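Local atomic coordinates of putative uncharacterized protein (Ustilago maydis, PDB entry 4GNX), a protein that binds single-stranded DNA, probably as the large subunit of replication protein A, through several OB-fold domains, one of which carries a zinc site. Residues N14-K19 with S77-N82; E37-S42 with A60-Y65; E120-N125 with Q134-I139; R272-Q277 with V350-G355. One frame throughout, in Å; residues are numbered along the deposited sequence.

Contact 1: N14-K19 with S77-N82; sequences NRWTIK and SKARVN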
# COMPACT_ATOMS: atom_id res chain seq x y z
N ASN C 14 17.98 -33.56 -7.78
CA ASN C 14 19.31 -32.94 -7.84
C ASN C 14 20.05 -33.11 -9.15
O ASN C 14 20.91 -32.30 -9.48
CB ASN C 14 20.17 -33.43 -6.67
CG ASN C 14 19.64 -32.96 -5.33
OD1 ASN C 14 18.92 -31.95 -5.25
ND2 ASN C 14 19.98 -33.70 -4.27
N ARG C 15 19.71 -34.17 -9.89
CA ARG C 15 20.26 -34.38 -11.22
C ARG C 15 19.40 -33.62 -12.23
O ARG C 15 18.37 -34.14 -12.66
CB ARG C 15 20.30 -35.88 -11.54
CG ARG C 15 21.10 -36.22 -12.79
CD ARG C 15 20.94 -37.67 -13.21
NE ARG C 15 21.89 -38.57 -12.57
CZ ARG C 15 23.16 -38.73 -12.96
NH1 ARG C 15 23.66 -38.03 -13.99
NH2 ARG C 15 23.95 -39.58 -12.31
N TRP C 16 19.80 -32.41 -12.61
CA TRP C 16 19.07 -31.65 -13.64
C TRP C 16 19.91 -30.69 -14.43
O TRP C 16 20.94 -30.20 -13.94
CB TRP C 16 17.85 -30.93 -13.06
CG TRP C 16 18.20 -29.89 -12.02
CD1 TRP C 16 18.19 -30.04 -10.63
CD2 TRP C 16 18.65 -28.51 -12.25
NE1 TRP C 16 18.58 -28.88 -10.01
CE2 TRP C 16 18.87 -27.92 -10.92
CE3 TRP C 16 18.86 -27.73 -13.38
CZ2 TRP C 16 19.30 -26.62 -10.76
CZ3 TRP C 16 19.29 -26.42 -13.20
CH2 TRP C 16 19.50 -25.87 -11.92
N THR C 17 19.46 -30.42 -15.65
CA THR C 17 20.00 -29.37 -16.52
C THR C 17 18.86 -28.57 -17.18
O THR C 17 17.88 -29.15 -17.64
CB THR C 17 20.87 -29.98 -17.64
OG1 THR C 17 22.10 -30.45 -17.08
CG2 THR C 17 21.18 -28.95 -18.71
N ILE C 18 18.99 -27.25 -17.22
CA ILE C 18 17.99 -26.46 -17.92
C ILE C 18 18.57 -25.74 -19.13
O ILE C 18 19.75 -25.40 -19.15
CB ILE C 18 17.26 -25.45 -17.00
CG1 ILE C 18 18.24 -24.45 -16.38
CG2 ILE C 18 16.43 -26.17 -15.94
CD1 ILE C 18 17.55 -23.40 -15.52
N LYS C 19 17.73 -25.53 -20.14
CA LYS C 19 18.08 -24.72 -21.29
C LYS C 19 17.23 -23.45 -21.24
O LYS C 19 16.01 -23.50 -21.44
CB LYS C 19 17.80 -25.49 -22.57
CG LYS C 19 18.92 -25.44 -23.61
CD LYS C 19 18.58 -24.56 -24.80
CE LYS C 19 17.89 -25.32 -25.93
NZ LYS C 19 18.73 -25.49 -27.16
N SER C 77 23.37 -26.10 -15.04
CA SER C 77 23.37 -27.42 -14.44
C SER C 77 24.05 -27.45 -13.08
O SER C 77 25.06 -26.78 -12.87
CB SER C 77 24.10 -28.40 -15.37
OG SER C 77 23.72 -29.73 -15.11
N LYS C 78 23.49 -28.24 -12.17
CA LYS C 78 24.10 -28.55 -10.88
C LYS C 78 24.23 -27.33 -9.97
O LYS C 78 25.34 -26.94 -9.58
CB LYS C 78 25.43 -29.29 -11.06
CG LYS C 78 25.51 -30.57 -10.26
CD LYS C 78 26.14 -31.70 -11.08
CE LYS C 78 26.15 -33.04 -10.33
NZ LYS C 78 24.77 -33.49 -9.96
N ALA C 79 23.07 -26.77 -9.66
CA ALA C 79 22.87 -25.61 -8.79
C ALA C 79 21.73 -25.89 -7.80
O ALA C 79 20.90 -26.77 -8.04
CB ALA C 79 22.53 -24.40 -9.64
N ARG C 80 21.67 -25.16 -6.69
CA ARG C 80 20.65 -25.39 -5.67
C ARG C 80 19.33 -24.73 -6.04
O ARG C 80 19.30 -23.63 -6.58
CB ARG C 80 21.11 -24.93 -4.27
CG ARG C 80 22.55 -25.31 -3.93
CD ARG C 80 22.84 -25.73 -2.48
NE ARG C 80 24.27 -26.06 -2.36
CZ ARG C 80 24.90 -26.42 -1.24
NH1 ARG C 80 24.25 -26.53 -0.09
NH2 ARG C 80 26.21 -26.68 -1.29
N VAL C 81 18.24 -25.44 -5.77
CA VAL C 81 16.91 -24.86 -5.86
C VAL C 81 16.50 -24.46 -4.46
O VAL C 81 16.46 -25.30 -3.54
CB VAL C 81 15.87 -25.86 -6.36
CG1 VAL C 81 14.53 -25.16 -6.47
CG2 VAL C 81 16.28 -26.46 -7.69
N ASN C 82 16.20 -23.18 -4.32
CA ASN C 82 15.88 -22.56 -3.05
C ASN C 82 14.51 -21.98 -3.03
O ASN C 82 13.93 -21.76 -4.08
CB ASN C 82 16.85 -21.43 -2.81
CG ASN C 82 18.09 -21.89 -2.11
OD1 ASN C 82 18.04 -22.79 -1.26
ND2 ASN C 82 19.22 -21.28 -2.46
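With CG of Trp16 lodged between its backbone N and carbonyl carbon (chi1 62°), the indole ends up against Ala79 and Val81, while Ser77 swings OG round to the far side from its own backbone N (chi1 -158°), where it meets Thr17. Thr17 and Ser77 form an antiparallel non-hydrogen-bonded pair, CA to CA 4.4 Å, and their side chains share one face of the sheet. This lets the two hydroxyls meet in a hydrogen bond, Thr17 OG1 to Ser77 OG 2.7 Å. The carbonyl O of Trp16 lies 3.1 Å from the same Ser77 OG, so the small serine sits between a side-chain and a main-chain oxygen. Past Ser77 the chain turns at Lys78, whose phi is positive, and Ala79 comes alongside the six-membered part of the indole. Its methyl lies 4.1 Å from Trp16 CH2, and its carbonyl O comes within 3.2 Å of Trp16 CZ2. Beyond, Val81 crosses the indole obliquely, CG2 to CZ2 4.3 Å. Small Ala79 and branched Val81 suit places beside a broad indole, on which Ile97 of strand 95-99 also packs. The pairing of strand 17-30 with strand 73-77, followed by a break that sends 80-83 to strand 95-99, is characteristic of the closed, strongly bent beta barrel of the OB fold.

Contact 2: E37-S42 with A60-Y65; sequences EGKLFS and AVDRFY. With nucleotides of chain G.
Tyr65 turns the edge of its ring to one face of Phe41, and its own CA lies over that same face toward the rim. The rings form an offset edge-to-face pair, planes at 84° and centroids 5.3 Å apart, with CD1 of Tyr65 leading at 3.5 Å from CD1 of Phe41. Elsewhere round the Phe41 ring stand Val61, whose CG2 is 4.0 Å from CD2 of Phe41, and the CB of Phe64, 4.4 Å from CZ of Phe41. Val61 and Phe41 run alongside in opposed senses, and the compact beta-branched valine packs beside the ring. Nearer the solvent the chemistry changes. Lys39 leaves its backbone with CG between N and the carbonyl carbon (chi1 64°), then runs extended until NZ forms a salt bridge with Asp62 OD1, 2.8 Å, arriving from above the carboxylate plane. Its CG passes 4.2 Å from Val61 CG2, the aliphatic part of a long residue joining the apolar layer while its amine stays polar. Leu40 points the other way, its CD2 3.8 Å from O4' of the DNA thymidine DT3 of chain G. Strand 39-42 thus separates DNA from helix 60-64, whose axis runs 8.4 Å from it at 47°; Ile28 of strand 17-30, which neighbours strand 39-46 in the sheet, touches Val61 and Tyr65, and strand 51-57 borders the other edge of 39-46.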
# COMPACT_ATOMS: atom_id res chain seq x y z
N GLU C 37 29.26 -9.11 4.75
CA GLU C 37 29.85 -8.07 3.90
C GLU C 37 30.40 -8.78 2.67
O GLU C 37 31.41 -9.48 2.76
CB GLU C 37 30.95 -7.30 4.65
CG GLU C 37 31.80 -6.36 3.81
CD GLU C 37 33.13 -6.96 3.41
OE1 GLU C 37 33.43 -6.96 2.19
OE2 GLU C 37 33.88 -7.42 4.30
N GLY C 38 29.74 -8.62 1.52
CA GLY C 38 30.15 -9.37 0.33
C GLY C 38 29.56 -8.89 -0.97
O GLY C 38 29.21 -7.71 -1.11
N LYS C 39 29.43 -9.81 -1.92
CA LYS C 39 28.89 -9.46 -3.24
C LYS C 39 27.98 -10.52 -3.87
O LYS C 39 28.05 -11.71 -3.55
CB LYS C 39 30.00 -9.07 -4.22
CG LYS C 39 30.99 -10.17 -4.56
CD LYS C 39 31.93 -9.70 -5.66
CE LYS C 39 33.16 -10.57 -5.77
NZ LYS C 39 33.86 -10.31 -7.06
N LEU C 40 27.13 -10.06 -4.78
CA LEU C 40 26.19 -10.94 -5.46
C LEU C 40 25.63 -10.32 -6.72
O LEU C 40 25.78 -9.13 -6.98
CB LEU C 40 25.04 -11.30 -4.53
CG LEU C 40 24.03 -10.20 -4.21
CD1 LEU C 40 22.92 -10.14 -5.24
CD2 LEU C 40 23.45 -10.47 -2.83
N PHE C 41 24.97 -11.15 -7.51
CA PHE C 41 24.26 -10.66 -8.66
C PHE C 41 23.18 -11.66 -8.95
O PHE C 41 23.16 -12.76 -8.38
CB PHE C 41 25.19 -10.52 -9.87
CG PHE C 41 25.35 -11.78 -10.65
CD1 PHE C 41 24.75 -11.91 -11.90
CD2 PHE C 41 26.06 -12.86 -10.13
CE1 PHE C 41 24.87 -13.10 -12.62
CE2 PHE C 41 26.19 -14.04 -10.86
CZ PHE C 41 25.60 -14.16 -12.10
N SER C 42 22.29 -11.31 -9.85
CA SER C 42 21.25 -12.22 -10.21
C SER C 42 20.83 -12.04 -11.64
O SER C 42 21.04 -11.01 -12.26
CB SER C 42 20.05 -12.05 -9.31
OG SER C 42 19.43 -10.80 -9.56
N ALA C 60 30.95 -17.03 -6.95
CA ALA C 60 30.10 -17.30 -8.11
C ALA C 60 29.99 -16.10 -9.07
O ALA C 60 29.76 -16.28 -10.27
CB ALA C 60 28.72 -17.75 -7.66
N VAL C 61 30.15 -14.88 -8.54
CA VAL C 61 30.11 -13.67 -9.37
C VAL C 61 31.30 -13.67 -10.31
O VAL C 61 31.14 -13.43 -11.52
CB VAL C 61 30.16 -12.37 -8.54
CG1 VAL C 61 30.09 -11.16 -9.45
CG2 VAL C 61 29.04 -12.33 -7.53
N ASP C 62 32.48 -13.92 -9.76
CA ASP C 62 33.70 -13.94 -10.55
C ASP C 62 33.59 -14.98 -11.65
O ASP C 62 34.00 -14.74 -12.79
CB ASP C 62 34.88 -14.27 -9.64
CG ASP C 62 35.01 -13.30 -8.47
OD1 ASP C 62 35.27 -12.10 -8.71
OD2 ASP C 62 34.88 -13.76 -7.32
N ARG C 63 33.02 -16.12 -11.30
CA ARG C 63 32.91 -17.22 -12.21
C ARG C 63 31.87 -17.01 -13.31
O ARG C 63 32.12 -17.35 -14.47
CB ARG C 63 32.64 -18.51 -11.43
CG ARG C 63 33.81 -18.94 -10.57
CD ARG C 63 33.58 -20.25 -9.85
NE ARG C 63 33.31 -21.37 -10.75
CZ ARG C 63 32.25 -22.19 -10.65
NH1 ARG C 63 31.37 -22.03 -9.67
NH2 ARG C 63 32.09 -23.18 -11.52
N PHE C 64 30.72 -16.44 -12.97
CA PHE C 64 29.61 -16.43 -13.92
C PHE C 64 29.11 -15.08 -14.42
O PHE C 64 28.46 -15.02 -15.47
CB PHE C 64 28.46 -17.26 -13.38
CG PHE C 64 28.86 -18.65 -12.98
CD1 PHE C 64 29.45 -19.51 -13.90
CD2 PHE C 64 28.67 -19.09 -11.69
CE1 PHE C 64 29.84 -20.79 -13.54
CE2 PHE C 64 29.05 -20.37 -11.32
CZ PHE C 64 29.63 -21.22 -12.24
N TYR C 65 29.39 -14.01 -13.68
CA TYR C 65 28.90 -12.70 -14.09
C TYR C 65 29.36 -12.38 -15.51
O TYR C 65 28.53 -12.04 -16.35
CB TYR C 65 29.28 -11.57 -13.13
CG TYR C 65 28.63 -10.26 -13.53
CD1 TYR C 65 27.32 -9.96 -13.14
CD2 TYR C 65 29.30 -9.33 -14.33
CE1 TYR C 65 26.71 -8.77 -13.50
CE2 TYR C 65 28.70 -8.14 -14.71
CZ TYR C 65 27.40 -7.87 -14.29
OH TYR C 65 26.80 -6.69 -14.66
P DT G 3 21.77 -10.42 3.78
OP1 DT G 3 22.34 -9.57 4.86
OP2 DT G 3 20.41 -10.97 3.92
O5' DT G 3 21.83 -9.58 2.43
C5' DT G 3 22.85 -8.58 2.26
C4' DT G 3 22.45 -7.62 1.17
O4' DT G 3 22.06 -8.38 0.00
C3' DT G 3 21.27 -6.71 1.50
O3' DT G 3 21.58 -5.38 1.07
C2' DT G 3 20.12 -7.31 0.71
C1' DT G 3 20.85 -7.86 -0.50
N1 DT G 3 20.15 -8.95 -1.22
C2 DT G 3 19.57 -8.65 -2.43
O2 DT G 3 19.58 -7.52 -2.91
N3 DT G 3 18.95 -9.71 -3.05
C4 DT G 3 18.87 -11.01 -2.59
O4 DT G 3 18.30 -11.86 -3.26
C5 DT G 3 19.52 -11.26 -1.32
C7 DT G 3 19.50 -12.64 -0.74
C6 DT G 3 20.12 -10.23 -0.71

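Contact 3: E120-N125 with Q134-I139; sequences EFVRIN and QQCDVI. Unlike the reference sequence in segment 134-139: Gln135 (reference Thr).
Phe121 and Ile139 cross at a slant, the aromatic ring presenting one face to the branched carbon of the isoleucine. CB of Ile139 stands 3.8 Å from the ring centroid and 18° off its normal, a CH-pi contact, while the Asp137 carbonyl O and Val138 N lie at the ring's edge in its plane. A flat ring suits this place, since it can lie against a strand and cover a bulky aliphatic side chain. Ile124 meets Val138 nearly at a right angle, CD1 to CG1 3.6 Å, the long arm of isoleucine bridging from the loop to the strand. Between these apolar touches the backbones join: Val122 N donates to Asp137 O, 2.8 Å. The Asp137 side chain turns to the loop, its CG beside the backbone N (chi1 -73°), and takes the Glu120 N-H on the anti lone pair of OD2, 3.0 Å and nearly straight at 165°. Lys202 forms a salt bridge with the same OD2, and Gly203 N donates to OD1. Glu120 OE1 comes to 4.4 Å of OD2, a like-charge approach. A buried carboxylate so well supplied with donors is consistent with an ionised aspartate, with Lys202 available to balance its charge.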
# COMPACT_ATOMS: atom_id res chain seq x y z
N GLU C 120 4.91 -5.98 -25.41
CA GLU C 120 3.60 -5.35 -25.53
C GLU C 120 3.80 -3.85 -25.42
O GLU C 120 3.74 -3.26 -24.33
CB GLU C 120 2.62 -5.87 -24.48
CG GLU C 120 1.90 -7.16 -24.88
CD GLU C 120 2.59 -8.43 -24.38
OE1 GLU C 120 3.84 -8.47 -24.32
OE2 GLU C 120 1.87 -9.41 -24.06
N PHE C 121 4.07 -3.24 -26.57
CA PHE C 121 4.48 -1.85 -26.61
C PHE C 121 3.35 -0.87 -26.40
O PHE C 121 2.26 -1.01 -26.95
CB PHE C 121 5.20 -1.54 -27.90
CG PHE C 121 6.59 -2.06 -27.95
CD1 PHE C 121 7.49 -1.76 -26.94
CD2 PHE C 121 7.01 -2.83 -29.02
CE1 PHE C 121 8.79 -2.24 -26.98
CE2 PHE C 121 8.31 -3.31 -29.07
CZ PHE C 121 9.20 -3.01 -28.05
N VAL C 122 3.65 0.14 -25.60
CA VAL C 122 2.77 1.27 -25.40
C VAL C 122 3.42 2.46 -26.10
O VAL C 122 4.59 2.78 -25.83
CB VAL C 122 2.60 1.57 -23.89
CG1 VAL C 122 1.69 2.77 -23.67
CG2 VAL C 122 2.07 0.35 -23.16
N ARG C 123 2.69 3.08 -27.03
CA ARG C 123 3.18 4.28 -27.71
C ARG C 123 3.27 5.41 -26.69
O ARG C 123 2.42 5.50 -25.80
CB ARG C 123 2.27 4.68 -28.88
CG ARG C 123 1.79 3.52 -29.74
CD ARG C 123 1.99 3.75 -31.24
NE ARG C 123 3.41 3.90 -31.58
CZ ARG C 123 4.33 2.93 -31.53
NH1 ARG C 123 4.00 1.70 -31.14
NH2 ARG C 123 5.59 3.19 -31.86
N ILE C 124 4.29 6.24 -26.82
CA ILE C 124 4.54 7.37 -25.90
C ILE C 124 3.29 8.24 -25.61
O ILE C 124 3.10 8.69 -24.48
CB ILE C 124 5.70 8.28 -26.39
CG1 ILE C 124 6.90 7.47 -26.90
CG2 ILE C 124 6.09 9.31 -25.33
CD1 ILE C 124 7.63 6.68 -25.85
N ASN C 125 2.46 8.47 -26.62
CA ASN C 125 1.22 9.23 -26.43
C ASN C 125 0.14 8.50 -25.60
O ASN C 125 -0.79 9.12 -25.10
CB ASN C 125 0.65 9.75 -27.76
CG ASN C 125 0.76 8.74 -28.89
OD1 ASN C 125 1.85 8.26 -29.22
ND2 ASN C 125 -0.38 8.42 -29.50
N GLN C 134 3.64 1.08 -12.39
CA GLN C 134 3.32 -0.14 -13.11
C GLN C 134 4.29 -0.47 -14.24
O GLN C 134 4.91 0.43 -14.84
CB GLN C 134 1.89 -0.10 -13.64
CG GLN C 134 0.87 -0.60 -12.64
CD GLN C 134 -0.28 -1.32 -13.31
OE1 GLN C 134 -0.89 -0.81 -14.25
NE2 GLN C 134 -0.59 -2.51 -12.82
N GLN C 135 4.41 -1.78 -14.52
CA GLN C 135 5.28 -2.32 -15.56
C GLN C 135 4.69 -2.02 -16.92
O GLN C 135 3.47 -2.11 -17.09
CB GLN C 135 5.41 -3.85 -15.43
CG GLN C 135 5.40 -4.38 -14.01
CD GLN C 135 6.62 -3.96 -13.22
OE1 GLN C 135 7.20 -2.89 -13.46
NE2 GLN C 135 7.03 -4.80 -12.26
N CYS C 136 5.56 -1.71 -17.88
CA CYS C 136 5.13 -1.33 -19.22
C CYS C 136 6.28 -1.51 -20.22
O CYS C 136 7.44 -1.48 -19.84
CB CYS C 136 4.58 0.11 -19.17
SG CYS C 136 5.18 1.27 -20.41
N ASP C 137 5.93 -1.72 -21.49
CA ASP C 137 6.93 -1.84 -22.55
C ASP C 137 6.91 -0.65 -23.50
O ASP C 137 5.84 -0.25 -23.95
CB ASP C 137 6.69 -3.11 -23.36
CG ASP C 137 7.07 -4.37 -22.61
OD1 ASP C 137 7.63 -4.26 -21.50
OD2 ASP C 137 6.79 -5.47 -23.13
N VAL C 138 8.08 -0.10 -23.81
CA VAL C 138 8.18 1.09 -24.67
C VAL C 138 9.31 0.98 -25.69
O VAL C 138 10.43 0.61 -25.34
CB VAL C 138 8.37 2.38 -23.83
CG1 VAL C 138 8.91 3.52 -24.67
CG2 VAL C 138 7.07 2.80 -23.16
N ILE C 139 9.00 1.32 -26.94
CA ILE C 139 10.01 1.53 -27.99
C ILE C 139 9.95 2.96 -28.56
O ILE C 139 8.89 3.59 -28.59
CB ILE C 139 9.89 0.48 -29.12
CG1 ILE C 139 11.16 0.47 -29.98
CG2 ILE C 139 8.61 0.67 -29.92
CD1 ILE C 139 11.28 -0.72 -30.91

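Contact 4: R272-Q277 with V350-G355; sequences RRTIVQ and VADATG
The first turn of helix 275-280 gives two successive backbone N-H groups to side-chain acceptors on a distant beta turn, Asp352 and Thr354, besides being capped by its own Thr274. Asp352 OD2 accepts from Ile275 N at 3.3 Å, almost straight at 174°, on its syn side but tilted out of the carboxylate plane. Thr354 OG1 accepts from Val276 N at 3.2 Å. The helix also caps itself, since Thr274 at the N-cap position and Gln277 form a capping box: Thr274 N donates to Gln277 OE1, 2.8 Å, and Gln277 N gives a weak bond to Thr274 OG1. An aspartate suits a place beside helix amides, whose partial positive charge would probably favour the carboxylate. The acceptors are held in turn: Thr354 N closes an Asx turn on Asp352 OD1, and Thr354 OG1 adds a second bond to it from the same face, at 2.6 Å. Putting its OG1 between N and the carbonyl carbon (chi1 60°), Thr354 can donate to the aspartate and accept from the helix at once. These residues make the tight hairpin between strands 341-352 and 355-362 in the third OB domain, closed by Asp352 N to Gly355 O. Gly355 has backbone angles that suit glycine, which has no CB to press on the preceding carbonyl O or on Ile275. Ile275 is the apolar part, its CD1 4.5 Å from Val350 CG2, and Met357 touches it too, while Val276 lays CG1 3.4 Å from Thr354 CB. Across the hairpin, Ala351 packs on Leu9 of a neighbouring protein chain.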
# COMPACT_ATOMS: atom_id res chain seq x y z
N ARG C 272 4.55 7.50 -1.72
CA ARG C 272 3.95 7.10 -0.45
C ARG C 272 5.03 6.81 0.59
O ARG C 272 6.07 6.23 0.27
CB ARG C 272 3.00 5.90 -0.58
CG ARG C 272 1.71 6.12 0.24
CD ARG C 272 1.23 4.90 1.03
NE ARG C 272 0.47 3.87 0.29
CZ ARG C 272 -0.11 4.03 -0.91
NH1 ARG C 272 -0.08 5.18 -1.57
NH2 ARG C 272 -0.75 3.00 -1.46
N ARG C 273 4.79 7.24 1.82
CA ARG C 273 5.75 7.10 2.90
C ARG C 273 5.04 6.72 4.19
O ARG C 273 3.84 6.89 4.31
CB ARG C 273 6.52 8.42 3.10
CG ARG C 273 7.49 8.77 1.98
CD ARG C 273 8.87 8.23 2.29
NE ARG C 273 9.73 8.12 1.11
CZ ARG C 273 10.14 6.96 0.59
NH1 ARG C 273 9.75 5.82 1.14
NH2 ARG C 273 10.93 6.96 -0.48
N THR C 274 5.77 6.18 5.15
CA THR C 274 5.21 6.05 6.49
C THR C 274 5.75 7.21 7.33
O THR C 274 6.76 7.83 6.98
CB THR C 274 5.54 4.69 7.13
OG1 THR C 274 6.93 4.65 7.49
CG2 THR C 274 5.22 3.56 6.17
N ILE C 275 5.09 7.49 8.44
CA ILE C 275 5.48 8.58 9.32
C ILE C 275 6.95 8.43 9.79
O ILE C 275 7.70 9.43 9.90
CB ILE C 275 4.51 8.67 10.51
CG1 ILE C 275 3.12 9.08 10.02
CG2 ILE C 275 5.05 9.61 11.59
CD1 ILE C 275 2.01 8.83 11.02
N VAL C 276 7.37 7.20 10.03
CA VAL C 276 8.74 7.01 10.44
C VAL C 276 9.68 7.39 9.29
O VAL C 276 10.71 8.03 9.53
CB VAL C 276 9.02 5.60 10.98
CG1 VAL C 276 8.94 4.55 9.89
CG2 VAL C 276 10.39 5.58 11.64
N GLN C 277 9.31 7.02 8.06
CA GLN C 277 10.13 7.34 6.90
C GLN C 277 10.25 8.85 6.72
O GLN C 277 11.35 9.36 6.56
CB GLN C 277 9.58 6.71 5.63
CG GLN C 277 9.76 5.21 5.60
CD GLN C 277 9.10 4.57 4.41
OE1 GLN C 277 7.96 4.88 4.07
NE2 GLN C 277 9.82 3.67 3.77
N VAL C 350 -1.97 12.88 13.55
CA VAL C 350 -2.28 11.65 12.83
C VAL C 350 -1.25 10.59 13.15
O VAL C 350 -0.09 10.90 13.39
CB VAL C 350 -2.36 11.85 11.29
CG1 VAL C 350 -3.34 12.97 10.95
CG2 VAL C 350 -0.99 12.11 10.67
N ALA C 351 -1.70 9.33 13.16
CA ALA C 351 -0.83 8.20 13.51
C ALA C 351 -0.97 7.06 12.54
O ALA C 351 -1.99 6.92 11.88
CB ALA C 351 -1.13 7.72 14.91
N ASP C 352 0.08 6.26 12.42
CA ASP C 352 0.03 4.96 11.78
C ASP C 352 0.80 3.99 12.67
O ASP C 352 1.00 4.27 13.86
CB ASP C 352 0.57 5.01 10.35
CG ASP C 352 2.08 5.36 10.25
OD1 ASP C 352 2.78 5.49 11.30
OD2 ASP C 352 2.56 5.50 9.08
N ALA C 353 1.26 2.86 12.12
CA ALA C 353 1.97 1.86 12.94
C ALA C 353 3.43 2.20 13.20
O ALA C 353 4.10 1.53 14.00
CB ALA C 353 1.84 0.48 12.35
N THR C 354 3.94 3.24 12.54
CA THR C 354 5.35 3.62 12.64
C THR C 354 5.57 4.87 13.49
O THR C 354 6.69 5.22 13.81
CB THR C 354 5.95 3.84 11.24
OG1 THR C 354 5.24 4.89 10.56
CG2 THR C 354 5.88 2.54 10.41
N GLY C 355 4.48 5.53 13.86
CA GLY C 355 4.59 6.79 14.60
C GLY C 355 3.41 7.74 14.51
O GLY C 355 2.34 7.41 13.96

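Contacts 1 and 2 belong to one OB domain and one sheet, through neighbouring strands 17-30 and 39-46, with centres 18 Å apart; contact 2 is nested in the loop that contact 1 closes. Contacts 3 and 4 follow in series in later domains, on opposite sides of the chain's centre. Contact 2 is the buried one, largely aromatic and aliphatic with a salt bridge at its margin, whereas the others are partly buried. Contact 1 pairs hydroxyls beside an indole at strand ends, contact 3 fastens a loop to a strand through an aspartate that gathers several donors, and contact 4 ties a helix start to a hairpin by side-chain acceptors.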